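Local coordinates for protein exopolyphosphatase (Aquifex aeolicus, PDB 1T6C) that probably hydrolyses phosphoanhydride bonds of polyphosphate or guanosine pentaphosphate, as expected of a Ppx/GppA family phosphatase with an actin-like fold, and binds calcium, at residues Arg13-Asp18 with Lys75-Phe80; Thr27-Gln30 with Lys35-Ile38. All coordinates share one frame; numbering follows the deposited sequence. Where two conformers were deposited one is given.

The two contacts meet on one five-stranded sheet, contact 2 within it and contact 1 between its strand 12-19 and helix 60-79, with their centres about 11 Å apart. Contact 2 is the hairpin pairing of 27-30 with 35-38, and in sequence it lies inside the loop that contact 1 closes. Strand 12-19 joins them, since Val14 O lies 2.8 Å from Ala29 N and Ser16 N lies 2.9 Å from Thr27 O, both probable hydrogen bonds. The sheet is covered on its two faces: helix 60-79 packs over Ala15 and Ile17, while helix 300-313 meets Val14, Ser16, Thr27 and Ala29. Both contacts lie away from the calcium site of Asp144, Gly146, Ser149 and Glu151.

Contact 1 of 2, residues Arg13-Asp18 with Lys75-Phe80; sequences RVASID and KLIDEF
Ile17 and Ala15 meet Ile77 where helix 60-79 packs on the five-stranded sheet of an actin-like domain. The helix leads into strand 84-89, which lies parallel to strand 12-19 and next to it in the sheet. The buried part of the contact is wholly aliphatic. The end methyl CD1 of Ile17 lies 4.0 Å from CD1 of Ile77, and CG1 of the same Ile77 lies 4.5 Å from Ala15 CB. Ile77 thus spans two strand residues that project from one face of the sheet, and it also touches Val85 on the adjoining strand. Away from this layer, Lys75, Asp78 and Glu79 of the same helix are exposed.

The partly exposed end is looser and carries the one hydrogen bond between the segments. With CG set beside its backbone N (chi1 -66°) and the chain extended from CG to NE, Arg13 reaches the end of the helix, where Phe80 N closes the final turn on Leu76 O. NH1 donates to Phe80 O at 2.9 Å with an N-H...O angle of 158°; the oxygen lies near the guanidinium plane, whereas the donor is tilted from the carbonyl plane. Such a positive group would also suit the partial negative charge of a helix C-terminus. A methionine in its place has no N-H to offer and would probably leave Phe80 O without this charged partner. The same nitrogen approaches the Phe80 ring obliquely, NH1 standing 3.6 Å from CD2, with guanidinium and ring planes 44° apart.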
ATOM      1  N   ARG A  13      16.632  15.158  -8.708  1.00 15.04           N
ATOM      2  CA  ARG A  13      15.827  14.751  -7.561  1.00 13.91           C
ATOM      3  C   ARG A  13      14.343  14.886  -7.878  1.00 13.40           C
ATOM      4  O   ARG A  13      13.907  15.833  -8.551  1.00 14.02           O
ATOM      5  CB  ARG A  13      16.193  15.574  -6.342  1.00 14.00           C
ATOM      6  CG  ARG A  13      17.602  15.322  -5.872  1.00 15.29           C
ATOM      7  CD  ARG A  13      18.038  16.280  -4.821  1.00 16.84           C
ATOM      8  NE  ARG A  13      19.275  15.840  -4.209  1.00 16.07           N
ATOM      9  CZ  ARG A  13      19.866  16.505  -3.245  1.00 15.96           C
ATOM     10  NH1 ARG A  13      19.334  17.631  -2.765  1.00 18.03           N
ATOM     11  NH2 ARG A  13      20.979  16.044  -2.721  1.00 17.89           N
ATOM     12  N   VAL A  14      13.557  13.925  -7.379  1.00 11.88           N
ATOM     13  CA  VAL A  14      12.105  13.853  -7.588  1.00 12.11           C
ATOM     14  C   VAL A  14      11.468  13.523  -6.246  1.00 11.28           C
ATOM     15  O   VAL A  14      12.116  12.984  -5.353  1.00 11.28           O
ATOM     16  CB  VAL A  14      11.727  12.815  -8.694  1.00 12.37           C
ATOM     17  CG1 VAL A  14      12.392  13.232  -9.999  1.00 13.48           C
ATOM     18  CG2 VAL A  14      12.098  11.412  -8.324  1.00 14.30           C
ATOM     19  N   ALA A  15      10.214  13.897  -6.085  1.00 10.75           N
ATOM     20  CA  ALA A  15       9.515  13.646  -4.843  1.00  9.71           C
ATOM     21  C   ALA A  15       8.065  13.304  -5.059  1.00  9.80           C
ATOM     22  O   ALA A  15       7.436  13.728  -6.030  1.00 10.07           O
ATOM     23  CB  ALA A  15       9.582  14.846  -3.972  1.00 10.48           C
ATOM     24  N   SER A  16       7.524  12.583  -4.081  1.00  9.99           N
ATOM     25  CA  SER A  16       6.116  12.246  -4.036  1.00 10.00           C
ATOM     26  C   SER A  16       5.580  12.618  -2.679  1.00 10.50           C
ATOM     27  O   SER A  16       6.308  12.520  -1.691  1.00 10.42           O
ATOM     28  CB  SER A  16       5.843  10.754  -4.321  1.00 11.54           C
ATOM     29  OG  SER A  16       6.354   9.945  -3.304  1.00 13.69           O
ATOM     30  N   ILE A  17       4.331  13.055  -2.663  1.00 10.03           N
ATOM     31  CA  ILE A  17       3.583  13.304  -1.416  1.00  9.60           C
ATOM     32  C   ILE A  17       2.307  12.500  -1.554  1.00 10.70           C
ATOM     33  O   ILE A  17       1.632  12.557  -2.582  1.00 10.65           O
ATOM     34  CB  ILE A  17       3.297  14.779  -1.266  1.00 10.09           C
ATOM     35  CG1 ILE A  17       4.592  15.550  -1.020  1.00 12.33           C
ATOM     36  CG2 ILE A  17       2.305  14.994  -0.150  1.00 10.84           C
ATOM     37  CD1 ILE A  17       4.421  17.045  -0.996  1.00 13.46           C
ATOM     38  N   ASP A  18       1.990  11.726  -0.527  1.00 11.63           N
ATOM     39  CA  ASP A  18       0.753  10.962  -0.447  1.00 12.78           C
ATOM     40  C   ASP A  18      -0.020  11.365   0.803  1.00 12.34           C
ATOM     41  O   ASP A  18       0.493  11.295   1.904  1.00 13.40           O
ATOM     42  CB  ASP A  18       0.952   9.462  -0.597  0.70 13.57           C
ATOM     43  CG  ASP A  18       1.705   8.869   0.479  0.70 18.44           C
ATOM     44  OD1 ASP A  18       2.915   9.207   0.600  0.70 23.51           O
ATOM     45  OD2 ASP A  18       1.190   8.021   1.255  0.70 23.85           O
ATOM     46  N   LYS A  75       8.910  23.177   1.986  1.00 14.68           N
ATOM     47  CA  LYS A  75      10.169  23.835   2.364  1.00 15.07           C
ATOM     48  C   LYS A  75      11.345  22.881   2.098  1.00 14.99           C
ATOM     49  O   LYS A  75      12.390  23.318   1.606  1.00 15.12           O
ATOM     50  CB  LYS A  75      10.143  24.239   3.841  1.00 16.76           C
ATOM     51  CG  LYS A  75       9.400  25.512   4.107  1.00 21.35           C
ATOM     52  CD  LYS A  75       9.414  25.839   5.608  1.00 26.68           C
ATOM     53  CE  LYS A  75       8.537  27.051   5.914  1.00 30.99           C
ATOM     54  NZ  LYS A  75       8.196  27.164   7.363  1.00 34.48           N
ATOM     55  N   LEU A  76      11.160  21.601   2.415  1.00 14.13           N
ATOM     56  CA  LEU A  76      12.167  20.583   2.140  1.00 14.01           C
ATOM     57  C   LEU A  76      12.363  20.404   0.640  1.00 13.63           C
ATOM     58  O   LEU A  76      13.486  20.342   0.161  1.00 13.29           O
ATOM     59  CB  LEU A  76      11.805  19.248   2.778  1.00 14.73           C
ATOM     60  CG  LEU A  76      11.814  19.237   4.307  1.00 15.08           C
ATOM     61  CD1 LEU A  76      11.177  17.958   4.834  1.00 16.84           C
ATOM     62  CD2 LEU A  76      13.229  19.393   4.846  1.00 18.78           C
ATOM     63  N   ILE A  77      11.270  20.353  -0.114  1.00 12.82           N
ATOM     64  CA  ILE A  77      11.365  20.207  -1.577  1.00 13.82           C
ATOM     65  C   ILE A  77      12.171  21.363  -2.173  1.00 14.00           C
ATOM     66  O   ILE A  77      13.013  21.179  -3.032  1.00 13.41           O
ATOM     67  CB  ILE A  77       9.921  20.144  -2.131  1.00 13.79           C
ATOM     68  CG1 ILE A  77       9.343  18.747  -1.841  1.00 14.42           C
ATOM     69  CG2 ILE A  77       9.828  20.599  -3.570  1.00 15.06           C
ATOM     70  CD1 ILE A  77       7.894  18.681  -2.049  1.00 12.95           C
ATOM     71  N   ASP A  78      11.920  22.570  -1.668  1.00 14.58           N
ATOM     72  CA  ASP A  78      12.625  23.773  -2.115  1.00 15.57           C
ATOM     73  C   ASP A  78      14.113  23.721  -1.753  1.00 15.47           C
ATOM     74  O   ASP A  78      14.981  23.914  -2.621  1.00 16.04           O
ATOM     75  CB  ASP A  78      12.000  25.029  -1.444  1.00 16.11           C
ATOM     76  CG  ASP A  78      10.572  25.347  -1.921  1.00 19.67           C
ATOM     77  OD1 ASP A  78      10.075  24.716  -2.899  1.00 21.70           O
ATOM     78  OD2 ASP A  78       9.874  26.237  -1.338  1.00 23.52           O
ATOM     79  N   GLU A  79      14.411  23.413  -0.499  1.00 15.74           N
ATOM     80  CA  GLU A  79      15.818  23.408  -0.024  1.00 17.03           C
ATOM     81  C   GLU A  79      16.640  22.314  -0.734  1.00 16.72           C
ATOM     82  O   GLU A  79      17.826  22.539  -1.068  1.00 16.98           O
ATOM     83  CB  GLU A  79      15.883  23.263   1.508  1.00 17.63           C
ATOM     84  CG  GLU A  79      17.294  23.187   2.125  1.00 20.64           C
ATOM     85  CD  GLU A  79      17.837  24.517   2.656  1.00 20.27           C
ATOM     86  OE1 GLU A  79      17.074  25.514   2.699  1.00 23.15           O
ATOM     87  OE2 GLU A  79      19.014  24.541   3.119  1.00 14.32           O
ATOM     88  N   PHE A  80      15.998  21.172  -1.010  1.00 15.78           N
ATOM     89  CA  PHE A  80      16.654  20.023  -1.633  1.00 16.30           C
ATOM     90  C   PHE A  80      16.688  20.149  -3.151  1.00 15.27           C
ATOM     91  O   PHE A  80      17.209  19.250  -3.836  1.00 14.44           O
ATOM     92  CB  PHE A  80      15.905  18.724  -1.311  1.00 17.67           C
ATOM     93  CG  PHE A  80      16.345  18.035  -0.060  1.00 22.27           C
ATOM     94  CD1 PHE A  80      16.068  18.561   1.186  1.00 24.58           C
ATOM     95  CD2 PHE A  80      17.001  16.788  -0.141  1.00 26.28           C
ATOM     96  CE1 PHE A  80      16.446  17.897   2.349  1.00 27.35           C
ATOM     97  CE2 PHE A  80      17.401  16.118   1.020  1.00 28.92           C
ATOM     98  CZ  PHE A  80      17.124  16.668   2.260  1.00 28.54           C
TER

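Contact 2 of 2, residues Thr27-Gln30 with Lys35-Ile38; sequences TIAQ and KLSI
Gln30 and Ser37 form an antiparallel hydrogen-bonded pair between strands 27-30 and 35-38, whose axes approach to 4.5 Å with 141° between their directions, so the ribbons are well twisted. Gln30 N donates to Ser37 O at 2.8 Å and Ser37 N returns the bond to Gln30 O at 2.9 Å. Ala29 and Ile38 follow as a non-hydrogen-bonded pair, their CA atoms 4.1 Å apart. Ala29 CA also brings its hydrogen against Ser37 O in a bent CA-H...O contact, and Leu36 CA makes a straighter one to Gln30 O.

Apolar groups gather on the face that carries Ala29 and Ile38. Ala29 CB has Leu36 CD2 at 3.6 Å. In the conformer modelled here, one of two for Ile38, its CD1 also lies near Ala29 CB, and the Thr27 and Ile38 side chains cross obliquely, CG2 to CG2 at 3.8 Å. Leu305 of helix 300-313 covers Thr27, Ala29 and Ile38 there.

The other face is polar and partly exposed. Gln30 CG sits between its backbone N and carbonyl carbon (chi1 62°), which turns it over Ser37 CB and lets the amide reach a bridging water. That water donates to Gln30 OE1 and, at 2.8 Å, to Lys35 O; a third bond, from Ser37 OG at 2.6 Å, is less certain because the serine has two conformers. These ties lie near the end of the pairing that faces the turn. This is the hairpin of the second and third strands of an actin-like domain, strand 35-45 forming the outer edge of its 3-2-1-4-5 sheet.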
ATOM      1  N   THR A  27       8.356  11.522   0.130  1.00 10.52           N
ATOM      2  CA  THR A  27       9.475  10.716  -0.300  1.00 11.17           C
ATOM      3  C   THR A  27      10.289  11.474  -1.351  1.00 11.82           C
ATOM      4  O   THR A  27       9.733  11.949  -2.304  1.00 10.66           O
ATOM      5  CB  THR A  27       8.983   9.364  -0.898  1.00 12.52           C
ATOM      6  OG1 THR A  27       8.061   8.722   0.006  1.00 13.72           O
ATOM      7  CG2 THR A  27      10.165   8.406  -1.102  1.00 14.04           C
ATOM      8  N   ILE A  28      11.590  11.613  -1.136  1.00 11.69           N
ATOM      9  CA  ILE A  28      12.482  12.302  -2.066  1.00 12.08           C
ATOM     10  C   ILE A  28      13.497  11.282  -2.528  1.00 12.55           C
ATOM     11  O   ILE A  28      14.061  10.559  -1.700  1.00 12.81           O
ATOM     12  CB  ILE A  28      13.201  13.512  -1.451  1.00 12.12           C
ATOM     13  CG1 ILE A  28      12.208  14.543  -0.886  1.00 12.84           C
ATOM     14  CG2 ILE A  28      14.086  14.165  -2.495  1.00 13.39           C
ATOM     15  CD1 ILE A  28      12.840  15.795  -0.302  1.00 13.68           C
ATOM     16  N   ALA A  29      13.729  11.226  -3.838  1.00 12.07           N
ATOM     17  CA  ALA A  29      14.682  10.286  -4.412  1.00 12.75           C
ATOM     18  C   ALA A  29      15.615  11.047  -5.340  1.00 12.74           C
ATOM     19  O   ALA A  29      15.262  12.113  -5.853  1.00 13.36           O
ATOM     20  CB  ALA A  29      13.977   9.226  -5.136  1.00 12.86           C
ATOM     21  N   GLN A  30      16.806  10.501  -5.533  1.00 14.20           N
ATOM     22  CA  GLN A  30      17.677  10.943  -6.634  1.00 16.32           C
ATOM     23  C   GLN A  30      17.676   9.901  -7.724  1.00 16.86           C
ATOM     24  O   GLN A  30      17.572   8.716  -7.446  1.00 16.68           O
ATOM     25  CB  GLN A  30      19.097  11.210  -6.125  1.00 17.70           C
ATOM     26  CG  GLN A  30      19.819  10.039  -5.558  1.00 21.00           C
ATOM     27  CD  GLN A  30      21.356  10.160  -5.667  1.00 25.92           C
ATOM     28  OE1 GLN A  30      22.050   9.188  -6.060  1.00 27.59           O
ATOM     29  NE2 GLN A  30      21.880  11.336  -5.320  1.00 27.78           N
ATOM     30  N   LYS A  35      19.296   4.882 -11.969  1.00 28.69           N
ATOM     31  CA  LYS A  35      19.104   4.302 -10.651  1.00 27.28           C
ATOM     32  C   LYS A  35      18.417   5.303  -9.702  1.00 24.76           C
ATOM     33  O   LYS A  35      18.922   6.391  -9.456  1.00 22.21           O
ATOM     34  CB  LYS A  35      20.453   3.874 -10.076  1.00 28.48           C
ATOM     35  CG  LYS A  35      20.422   2.686  -9.112  1.00 32.80           C
ATOM     36  CD  LYS A  35      19.992   1.330  -9.770  1.00 37.22           C
ATOM     37  CE  LYS A  35      20.507   1.106 -11.219  1.00 39.55           C
ATOM     38  NZ  LYS A  35      19.529   1.582 -12.269  1.00 41.92           N
ATOM     39  N   LEU A  36      17.264   4.901  -9.172  1.00 22.15           N
ATOM     40  CA  LEU A  36      16.537   5.651  -8.148  1.00 20.88           C
ATOM     41  C   LEU A  36      16.989   5.237  -6.754  1.00 20.39           C
ATOM     42  O   LEU A  36      16.946   4.043  -6.417  1.00 21.67           O
ATOM     43  CB  LEU A  36      15.048   5.336  -8.246  1.00 20.75           C
ATOM     44  CG  LEU A  36      14.054   6.252  -8.920  1.00 21.36           C
ATOM     45  CD1 LEU A  36      12.680   5.605  -8.753  1.00 21.28           C
ATOM     46  CD2 LEU A  36      14.054   7.639  -8.365  1.00 20.95           C
ATOM     47  N   SER A  37      17.412   6.199  -5.937  1.00 18.42           N
ATOM     48  CA  SER A  37      17.720   5.943  -4.540  1.00 18.11           C
ATOM     49  C   SER A  37      16.946   6.933  -3.698  1.00 17.33           C
ATOM     50  O   SER A  37      16.929   8.127  -4.025  1.00 16.92           O
ATOM     51  CB  SER A  37      19.213   6.158  -4.290  0.50 18.16           C
ATOM     52  OG  SER A  37      20.015   5.373  -5.161  0.50 19.60           O
ATOM     53  N   ILE A  38      16.337   6.451  -2.617  1.00 15.76           N
ATOM     54  CA  ILE A  38      15.573   7.303  -1.723  1.00 16.20           C
ATOM     55  C   ILE A  38      16.540   7.999  -0.789  1.00 15.77           C
ATOM     56  O   ILE A  38      17.345   7.345  -0.135  1.00 16.92           O
ATOM     57  CB  ILE A  38      14.581   6.431  -0.877  0.65 15.49           C
ATOM     58  CG1 ILE A  38      13.793   5.446  -1.759  0.65 16.62           C
ATOM     59  CG2 ILE A  38      13.666   7.319  -0.070  0.65 15.65           C
ATOM     60  CD1 ILE A  38      13.180   6.047  -2.991  0.65 15.92           C
TER
HETATM   61  O   HOH W   1      20.664   6.771  -7.311  1.00 23.23           O